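Local coordinates for protein bradyzoite surface antigen BSR4 (Toxoplasma gondii, PDB 2JKS) that is a zinc-binding bradyzoite surface antigen of the SAG1-related superfamily, probably acting at the parasite surface, at residues 11-16 and 41-46; 35-40 and 122-127; 101-106 and 118-123. All blocks are in the same frame, centred on the assembly; numbering follows the deposited sequence.

All three contacts lie in the same SRS domain and are partly buried. Interactions 1 and 3 belong to one five-stranded sheet, whose strands 41-47 and 116-121 are neighbours joined by backbone bonds between Phe44 and Trp118 and between Ala42 and Leu120. Interaction 1 is a parallel pairing and interaction 3 an antiparallel one at the sheet's edge; both turn their ring-bearing side inward and a polar one outward. Interaction 2 continues from the same strands into loops, its turn 36-39 at the surface, where a single backbone bond and methionine packing replace regular pairing. It shares Leu122 and the zinc ligand His123 with interaction 3, while Leu35 reaches back to interaction 1.

Interaction 1 of 3, residues 11-16 and 41-46; sequences GSDAKC and TATFEC
Residues 13-16 and 41-46 run side by side in parallel, their axes 11° apart, and backbone bonds pair Ser12 O with Thr43 N, Thr43 O with Ala14 N, Ala14 O with Glu45 N, and Glu45 O with Cys16 N (2.7 Å, N-H...O angle 171°). Just before the strand, Ser12 OG adds a side-chain bond to Thr41 O at 3.0 Å. On the face that carries Asp13, Thr43, Lys15 and Glu45, Thr43 OG1 donates to Asp13 OD1; the modelled 2.4 Å is very short, so the exact length is doubtful. Water joins in twice, linking Asp13 OD1 to Thr41 O and Thr43 OG1 to Ala14 O. Lys15, its chain folded back on itself in the middle, curls along its own strand, and Lys15 NZ meets Asp13 O at 3.0 Å from above the carbonyl plane. Ala14, Phe44 and the two cysteines occupy the buried face. With CG swung away from the backbone N (chi1 -172°), the Phe44 ring presents CE1 to Cys16 SG at 3.4 Å, an edge-on sulfur-aromatic contact, while Cys46 SG lies above one face toward the rim. Ala14 CB touches Phe44 CD1 at 4.1 Å. Val136 and Cys138 of strand 132-141 pack on Phe44 from the second sheet. Cys16 and Cys46 pair with Cys155 and Cys138, so disulfides tie these adjacent parallel strands to the facing sheet of the SRS beta sandwich.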
loop_
_atom_site.group_PDB
_atom_site.type_symbol
_atom_site.label_atom_id
_atom_site.label_comp_id
_atom_site.label_asym_id
_atom_site.label_seq_id
_atom_site.Cartn_x
_atom_site.Cartn_y
_atom_site.Cartn_z
ATOM N N GLY A 11 3.116 -11.565 17.883
ATOM C CA GLY A 11 2.560 -10.335 17.293
ATOM C C GLY A 11 3.493 -9.783 16.213
ATOM O O GLY A 11 3.836 -10.493 15.273
ATOM N N SER A 12 3.953 -8.536 16.353
ATOM C CA SER A 12 4.903 -8.064 15.360
ATOM C C SER A 12 6.319 -7.911 15.908
ATOM O O SER A 12 7.063 -7.029 15.489
ATOM C CB SER A 12 4.349 -6.811 14.619
ATOM O OG SER A 12 3.758 -5.936 15.560
ATOM N N ASP A 13 6.694 -8.776 16.869
ATOM C CA ASP A 13 8.036 -8.743 17.398
ATOM C C ASP A 13 8.688 -10.091 17.068
ATOM O O ASP A 13 8.088 -11.140 17.384
ATOM C CB ASP A 13 8.010 -8.458 18.900
ATOM C CG ASP A 13 7.322 -7.150 19.231
ATOM O OD1 ASP A 13 7.667 -6.101 18.605
ATOM O OD2 ASP A 13 6.402 -7.181 20.078
ATOM N N ALA A 14 9.867 -10.046 16.428
ATOM C CA ALA A 14 10.665 -11.227 16.096
ATOM C C ALA A 14 12.047 -11.206 16.710
ATOM O O ALA A 14 12.713 -10.167 16.787
ATOM C CB ALA A 14 10.816 -11.365 14.562
ATOM N N LYS A 15 12.499 -12.375 17.118
ATOM C CA LYS A 15 13.767 -12.488 17.833
ATOM C C LYS A 15 14.548 -13.672 17.194
ATOM O O LYS A 15 14.022 -14.754 17.173
ATOM C CB LYS A 15 13.478 -12.791 19.330
ATOM C CG LYS A 15 12.819 -11.684 20.215
ATOM C CD LYS A 15 11.278 -11.453 19.909
ATOM C CE LYS A 15 10.374 -12.538 20.521
ATOM N NZ LYS A 15 8.991 -12.385 20.005
ATOM N N CYS A 16 15.778 -13.455 16.709
ATOM C CA CYS A 16 16.662 -14.557 16.267
ATOM C C CYS A 16 17.826 -14.757 17.247
ATOM O O CYS A 16 18.524 -13.790 17.599
ATOM C CB CYS A 16 17.293 -14.265 14.898
ATOM S SG CYS A 16 16.191 -13.977 13.485
ATOM N N THR A 41 4.037 -1.129 14.083
ATOM C CA THR A 41 5.420 -1.216 14.529
ATOM C C THR A 41 5.927 -2.632 14.597
ATOM O O THR A 41 5.360 -3.461 15.308
ATOM C CB THR A 41 5.668 -0.563 15.909
ATOM O OG1 THR A 41 5.344 0.812 15.838
ATOM C CG2 THR A 41 7.137 -0.708 16.315
ATOM N N ALA A 42 7.013 -2.899 13.870
ATOM C CA ALA A 42 7.700 -4.176 13.965
ATOM C C ALA A 42 9.005 -4.057 14.791
ATOM O O ALA A 42 9.654 -3.025 14.781
ATOM C CB ALA A 42 8.019 -4.697 12.585
ATOM N N THR A 43 9.367 -5.100 15.542
ATOM C CA THR A 43 10.692 -5.121 16.127
ATOM C C THR A 43 11.437 -6.385 15.742
ATOM O O THR A 43 10.830 -7.452 15.611
ATOM C CB THR A 43 10.701 -4.906 17.666
ATOM O OG1 THR A 43 10.079 -6.015 18.298
ATOM C CG2 THR A 43 9.948 -3.632 18.065
ATOM N N PHE A 44 12.765 -6.257 15.588
ATOM C CA PHE A 44 13.632 -7.353 15.166
ATOM C C PHE A 44 14.869 -7.340 16.056
ATOM O O PHE A 44 15.545 -6.327 16.161
ATOM C CB PHE A 44 14.009 -7.231 13.674
ATOM C CG PHE A 44 14.759 -8.438 13.112
ATOM C CD1 PHE A 44 14.381 -9.735 13.432
ATOM C CD2 PHE A 44 15.838 -8.247 12.237
ATOM C CE1 PHE A 44 15.041 -10.836 12.904
ATOM C CE2 PHE A 44 16.513 -9.339 11.693
ATOM C CZ PHE A 44 16.095 -10.646 12.030
ATOM N N GLU A 45 15.132 -8.467 16.701
ATOM C CA GLU A 45 16.307 -8.577 17.565
ATOM C C GLU A 45 17.159 -9.782 17.171
ATOM O O GLU A 45 16.616 -10.842 16.778
ATOM C CB GLU A 45 15.897 -8.631 19.029
ATOM C CG GLU A 45 17.056 -8.936 19.954
ATOM C CD GLU A 45 16.665 -8.865 21.422
ATOM O OE1 GLU A 45 15.439 -8.871 21.711
ATOM O OE2 GLU A 45 17.600 -8.814 22.280
ATOM N N CYS A 46 18.479 -9.609 17.208
ATOM C CA CYS A 46 19.406 -10.713 16.927
ATOM C C CYS A 46 20.485 -10.804 17.971
ATOM O O CYS A 46 21.203 -9.830 18.202
ATOM C CB CYS A 46 20.028 -10.558 15.553
ATOM S SG CYS A 46 18.746 -10.547 14.295
HETATM O O HOH W 1 6.162 -4.163 17.842
HETATM O O HOH W 2 11.992 -8.201 18.769
#

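Interaction 2 of 3, residues 35-40 and 122-127; sequences LSKGRM and LHNEDL. With ZN (zinc ion), chain D.
Met40 and Leu122, the residues that bury most surface in the contact, are joined through their backbones: Leu122 N donates to Met40 O at 2.7 Å with an N-H...O angle of 156°. That bond is the one direct hydrogen bond between segments 35-40 and 122-127, and the rest of the contact is built round the methionine side chain. Met40 sets CG beside its own backbone N (chi1 -67°), and the thioether is carried across to the loop 122-127. Its methyl CE ends among backbone and side-chain atoms of four residues: Met40 CE lies 3.3 Å from His123 O, 3.4 Å from Asn124 OD1 and 3.8 Å from Leu127 CG, with Leu122 CB a little farther off. Met40 and Leu127 meet tip to tip, and Leu127 CD2 also touches SD. Leu122 also meets Leu35 through its CD1, which Leu35 CD1 approaches at 3.9 Å as the two side chains cross at a slant; Val161 packs on Leu122 and Val159 on Leu35 from strand 152-161. Nearer the surface, the type II turn from Ser36 to Arg39 places Gly38 N where a water accepts its hydrogen, and that water makes a weak bond to Asn124 OD1. Backbone bonds from Asp126 N to His123 O and from Leu127 N to Asn124 O fold the receiving loop, and His123 N donates to Asp126 OD2 at 2.9 Å, the carboxylate being met from above its plane. Arg99 forms a salt bridge with Asp126. His123 ND1 and Glu125 OE2 bind zinc at 2.0 and 2.1 Å, so Met40 packs behind a zinc site whose ligands are His123, just before the 3-10 segment 124-126, and Glu125 within it.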
loop_
_atom_site.group_PDB
_atom_site.type_symbol
_atom_site.label_atom_id
_atom_site.label_comp_id
_atom_site.label_asym_id
_atom_site.label_seq_id
_atom_site.Cartn_x
_atom_site.Cartn_y
_atom_site.Cartn_z
ATOM N N LEU A 35 2.471 -6.084 9.053
ATOM C CA LEU A 35 2.126 -4.737 9.526
ATOM C C LEU A 35 0.896 -4.230 8.788
ATOM O O LEU A 35 0.673 -4.547 7.614
ATOM C CB LEU A 35 3.293 -3.737 9.385
ATOM C CG LEU A 35 4.553 -4.049 10.198
ATOM C CD1 LEU A 35 5.661 -3.098 9.826
ATOM C CD2 LEU A 35 4.272 -4.036 11.725
ATOM N N SER A 36 0.080 -3.470 9.515
ATOM C CA SER A 36 -1.147 -2.889 8.973
ATOM C C SER A 36 -1.669 -1.814 9.925
ATOM O O SER A 36 -1.127 -1.643 11.022
ATOM C CB SER A 36 -2.244 -3.942 8.825
ATOM O OG SER A 36 -2.440 -4.653 10.042
ATOM N N LYS A 37 -2.711 -1.095 9.485
ATOM C CA LYS A 37 -3.456 -0.172 10.362
ATOM C C LYS A 37 -3.688 -0.823 11.716
ATOM O O LYS A 37 -4.236 -1.924 11.809
ATOM C CB LYS A 37 -4.808 0.246 9.732
ATOM C CG LYS A 37 -5.304 1.633 10.254
ATOM C CD LYS A 37 -6.810 1.733 10.125
ATOM C CE LYS A 37 -7.342 3.022 10.769
ATOM N NZ LYS A 37 -8.470 3.623 9.945
ATOM N N GLY A 38 -3.235 -0.163 12.763
ATOM C CA GLY A 38 -3.425 -0.743 14.115
ATOM C C GLY A 38 -2.288 -1.647 14.600
ATOM O O GLY A 38 -2.237 -2.008 15.795
ATOM N N ARG A 39 -1.378 -2.020 13.690
ATOM C CA ARG A 39 -0.219 -2.812 14.049
ATOM C C ARG A 39 0.893 -2.322 13.170
ATOM O O ARG A 39 1.254 -2.939 12.211
ATOM C CB ARG A 39 -0.435 -4.333 13.861
ATOM C CG ARG A 39 -1.784 -4.846 14.287
ATOM C CD ARG A 39 -1.832 -6.340 14.068
ATOM N NE ARG A 39 -1.069 -7.030 15.099
ATOM C CZ ARG A 39 -1.620 -7.695 16.113
ATOM N NH1 ARG A 39 -2.954 -7.780 16.215
ATOM N NH2 ARG A 39 -0.830 -8.290 17.010
ATOM N N MET A 40 1.420 -1.175 13.523
ATOM C CA MET A 40 2.224 -0.367 12.660
ATOM C C MET A 40 3.704 -0.448 12.990
ATOM O O MET A 40 4.528 0.117 12.261
ATOM C CB MET A 40 1.749 1.089 12.789
ATOM C CG MET A 40 0.319 1.345 12.228
ATOM S SD MET A 40 0.267 1.119 10.438
ATOM C CE MET A 40 0.529 2.791 9.919
ATOM N N LEU A 122 5.762 2.203 10.978
ATOM C CA LEU A 122 5.079 2.891 9.914
ATOM C C LEU A 122 4.083 3.905 10.452
ATOM O O LEU A 122 3.561 3.727 11.557
ATOM C CB LEU A 122 4.399 1.885 8.988
ATOM C CG LEU A 122 5.333 0.821 8.435
ATOM C CD1 LEU A 122 4.522 -0.101 7.560
ATOM C CD2 LEU A 122 6.499 1.426 7.689
ATOM N N HIS A 123 3.871 4.988 9.685
ATOM C CA HIS A 123 2.845 6.006 9.944
ATOM C C HIS A 123 1.741 5.755 8.891
ATOM O O HIS A 123 1.945 5.028 7.905
ATOM C CB HIS A 123 3.364 7.480 9.844
ATOM C CG HIS A 123 4.456 7.850 10.829
ATOM N ND1 HIS A 123 4.843 9.157 11.063
ATOM C CD2 HIS A 123 5.209 7.090 11.660
ATOM C CE1 HIS A 123 5.814 9.178 11.961
ATOM N NE2 HIS A 123 6.030 7.939 12.360
ATOM N N ASN A 124 0.564 6.339 9.087
ATOM C CA ASN A 124 -0.562 6.026 8.183
ATOM C C ASN A 124 -0.227 6.384 6.758
ATOM O O ASN A 124 -0.533 5.646 5.801
ATOM C CB ASN A 124 -1.854 6.675 8.677
ATOM C CG ASN A 124 -2.484 5.921 9.850
ATOM O OD1 ASN A 124 -2.265 4.707 10.056
ATOM N ND2 ASN A 124 -3.294 6.636 10.622
ATOM N N GLU A 125 0.496 7.485 6.615
ATOM C CA GLU A 125 0.899 7.972 5.295
ATOM C C GLU A 125 1.911 7.055 4.614
ATOM O O GLU A 125 2.121 7.163 3.389
ATOM C CB GLU A 125 1.395 9.433 5.370
ATOM C CG GLU A 125 2.814 9.714 5.929
ATOM C CD GLU A 125 2.866 9.940 7.465
ATOM O OE1 GLU A 125 1.838 9.676 8.151
ATOM O OE2 GLU A 125 3.931 10.387 7.989
ATOM N N ASP A 126 2.499 6.109 5.386
ATOM C CA ASP A 126 3.475 5.183 4.813
ATOM C C ASP A 126 2.804 3.961 4.220
ATOM O O ASP A 126 3.447 3.171 3.514
ATOM C CB ASP A 126 4.520 4.699 5.835
ATOM C CG ASP A 126 5.348 5.823 6.429
ATOM O OD1 ASP A 126 5.690 6.803 5.743
ATOM O OD2 ASP A 126 5.718 5.684 7.600
ATOM N N LEU A 127 1.536 3.757 4.557
ATOM C CA LEU A 127 0.832 2.520 4.116
ATOM C C LEU A 127 0.668 2.556 2.600
ATOM O O LEU A 127 0.222 3.574 2.092
ATOM C CB LEU A 127 -0.514 2.385 4.822
ATOM C CG LEU A 127 -0.441 2.085 6.307
ATOM C CD1 LEU A 127 -1.880 2.040 6.848
ATOM C CD2 LEU A 127 0.323 0.764 6.497
HETATM ZN ZN ZN D . 4.113 10.693 10.037
HETATM O O HOH W 3 -2.554 2.829 12.841
#

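Interaction 3 of 3, residues 101-106 and 118-123; sequences VNWKVN and WSLELH. With ZN (zinc ion), chain D.
Lys104 and Ser119 form a hydrogen-bonded antiparallel pair, with Lys104 N to Ser119 O at 2.8 Å and Ser119 N to Lys104 O at 2.9 Å, in the hairpin of strands 104-105 and 116-121. The tight part lies on the inner side, where Leu120 lays CB over the six-membered ring of Trp103, 3.6 Å from its centroid and 13° off the normal, a clear CH-pi contact. Leu120 CG stands opposite the backbone N (chi1 167°), and CD2 continues across the indole toward NE1. Trp118 CB closes on Trp103 CE3 at 3.7 Å, while Trp118 CD1 lies 3.6 Å from Val105 CA. Farther along, Val101 CG1 meets Leu122 CD2 at 4.0 Å, the two side chains nearly at right angles. Ile61 of strand 53-67 touches both tryptophans, and Phe134 of strand 132-141 packs on Leu120. The outer side is much looser. Lys104 NZ stays 5.7 Å from Glu121 OE1; a water donates to Glu121 OE1 and accepts only weakly from Lys104 NZ, so the bridge is uneven. His123 NE2 donates to Glu121 OE1 over a long 3.3 Å, from well above the carboxylate plane, consistent with NE2 carrying the hydrogen while ND1 uses its lone pair on zinc. The chemistry implies a hairpin held by one hydrogen-bonded pair and by packing on its inner side, whose polar outer face supplies a second-shell carboxylate to the zinc ligand.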
loop_
_atom_site.group_PDB
_atom_site.type_symbol
_atom_site.label_atom_id
_atom_site.label_comp_id
_atom_site.label_asym_id
_atom_site.label_seq_id
_atom_site.Cartn_x
_atom_site.Cartn_y
_atom_site.Cartn_z
ATOM N N VAL A 101 11.575 6.142 5.175
ATOM C CA VAL A 101 11.246 5.234 6.297
ATOM C C VAL A 101 12.319 4.168 6.402
ATOM O O VAL A 101 12.685 3.574 5.389
ATOM C CB VAL A 101 9.849 4.484 6.147
ATOM C CG1 VAL A 101 9.151 4.430 7.516
ATOM C CG2 VAL A 101 8.963 5.084 5.074
ATOM N N ASN A 102 12.851 3.941 7.600
ATOM C CA ASN A 102 13.919 2.952 7.738
ATOM C C ASN A 102 13.731 2.275 9.056
ATOM O O ASN A 102 13.143 2.857 10.002
ATOM C CB ASN A 102 15.328 3.586 7.793
ATOM C CG ASN A 102 15.648 4.498 6.652
ATOM O OD1 ASN A 102 15.753 5.721 6.833
ATOM N ND2 ASN A 102 15.885 3.924 5.491
ATOM N N TRP A 103 14.264 1.053 9.145
ATOM C CA TRP A 103 14.442 0.394 10.431
ATOM C C TRP A 103 15.418 1.246 11.224
ATOM O O TRP A 103 16.328 1.817 10.656
ATOM C CB TRP A 103 15.069 -0.970 10.249
ATOM C CG TRP A 103 14.131 -2.047 9.738
ATOM C CD1 TRP A 103 13.860 -2.353 8.438
ATOM C CD2 TRP A 103 13.363 -2.954 10.534
ATOM N NE1 TRP A 103 12.972 -3.391 8.370
ATOM C CE2 TRP A 103 12.665 -3.808 9.639
ATOM C CE3 TRP A 103 13.208 -3.142 11.917
ATOM C CZ2 TRP A 103 11.802 -4.873 10.097
ATOM C CZ3 TRP A 103 12.370 -4.167 12.370
ATOM C CH2 TRP A 103 11.654 -5.009 11.452
ATOM N N LYS A 104 15.221 1.304 12.532
ATOM C CA LYS A 104 16.040 2.119 13.406
ATOM C C LYS A 104 16.670 1.227 14.442
ATOM O O LYS A 104 15.977 0.489 15.126
ATOM C CB LYS A 104 15.204 3.161 14.120
ATOM C CG LYS A 104 14.901 4.346 13.267
ATOM C CD LYS A 104 13.965 5.234 13.984
ATOM C CE LYS A 104 13.576 6.423 13.081
ATOM N NZ LYS A 104 12.679 7.306 13.873
ATOM N N VAL A 105 17.983 1.339 14.573
ATOM C CA VAL A 105 18.676 0.665 15.670
ATOM C C VAL A 105 18.221 1.198 17.062
ATOM O O VAL A 105 17.974 2.396 17.267
ATOM C CB VAL A 105 20.219 0.692 15.459
ATOM C CG1 VAL A 105 20.760 1.999 15.830
ATOM C CG2 VAL A 105 20.880 -0.425 16.258
ATOM N N ASN A 106 18.042 0.293 18.003
ATOM C CA ASN A 106 17.730 0.706 19.344
ATOM C C ASN A 106 19.069 0.998 20.048
ATOM O O ASN A 106 19.990 0.167 20.087
ATOM C CB ASN A 106 16.763 -0.272 20.038
ATOM C CG ASN A 106 15.389 -0.398 19.275
ATOM O OD1 ASN A 106 15.112 0.332 18.290
ATOM N ND2 ASN A 106 14.535 -1.304 19.744
ATOM N N TRP A 118 16.269 -3.635 16.415
ATOM C CA TRP A 118 15.809 -2.643 15.457
ATOM C C TRP A 118 14.294 -2.554 15.540
ATOM O O TRP A 118 13.632 -3.544 15.854
ATOM C CB TRP A 118 16.207 -2.988 14.013
ATOM C CG TRP A 118 17.680 -3.136 13.799
ATOM C CD1 TRP A 118 18.566 -2.153 13.412
ATOM C CD2 TRP A 118 18.443 -4.323 13.975
ATOM N NE1 TRP A 118 19.837 -2.678 13.329
ATOM C CE2 TRP A 118 19.787 -4.008 13.664
ATOM C CE3 TRP A 118 18.116 -5.656 14.333
ATOM C CZ2 TRP A 118 20.816 -4.968 13.736
ATOM C CZ3 TRP A 118 19.125 -6.604 14.397
ATOM C CH2 TRP A 118 20.468 -6.260 14.090
ATOM N N SER A 119 13.769 -1.371 15.208
ATOM C CA SER A 119 12.337 -1.049 15.246
ATOM C C SER A 119 11.980 -0.432 13.907
ATOM O O SER A 119 12.757 0.377 13.405
ATOM C CB SER A 119 12.092 0.072 16.291
ATOM O OG SER A 119 12.006 -0.468 17.573
ATOM N N LEU A 120 10.830 -0.799 13.332
ATOM C CA LEU A 120 10.306 -0.155 12.124
ATOM C C LEU A 120 8.921 0.317 12.477
ATOM O O LEU A 120 8.049 -0.491 12.823
ATOM C CB LEU A 120 10.297 -1.097 10.895
ATOM C CG LEU A 120 9.490 -0.653 9.655
ATOM C CD1 LEU A 120 10.067 0.641 9.085
ATOM C CD2 LEU A 120 9.445 -1.760 8.538
ATOM N N GLU A 121 8.718 1.631 12.458
ATOM C CA GLU A 121 7.399 2.173 12.805
ATOM C C GLU A 121 6.802 2.811 11.543
ATOM O O GLU A 121 7.281 3.811 11.064
ATOM C CB GLU A 121 7.502 3.213 13.948
ATOM C CG GLU A 121 6.189 3.982 14.173
ATOM C CD GLU A 121 6.371 5.114 15.129
ATOM O OE1 GLU A 121 7.155 6.056 14.818
ATOM O OE2 GLU A 121 5.729 5.076 16.192
ATOM N N LEU A 122 5.762 2.203 10.978
ATOM C CA LEU A 122 5.079 2.891 9.914
ATOM C C LEU A 122 4.083 3.905 10.452
ATOM O O LEU A 122 3.561 3.727 11.557
ATOM C CB LEU A 122 4.399 1.885 8.988
ATOM C CG LEU A 122 5.333 0.821 8.435
ATOM C CD1 LEU A 122 4.522 -0.101 7.560
ATOM C CD2 LEU A 122 6.499 1.426 7.689
ATOM N N HIS A 123 3.871 4.988 9.685
ATOM C CA HIS A 123 2.845 6.006 9.944
ATOM C C HIS A 123 1.741 5.755 8.891
ATOM O O HIS A 123 1.945 5.028 7.905
ATOM C CB HIS A 123 3.364 7.480 9.844
ATOM C CG HIS A 123 4.456 7.850 10.829
ATOM N ND1 HIS A 123 4.843 9.157 11.063
ATOM C CD2 HIS A 123 5.209 7.090 11.660
ATOM C CE1 HIS A 123 5.814 9.178 11.961
ATOM N NE2 HIS A 123 6.030 7.939 12.360
HETATM ZN ZN ZN D . 4.113 10.693 10.037
HETATM O O HOH W 4 9.233 6.895 13.613
#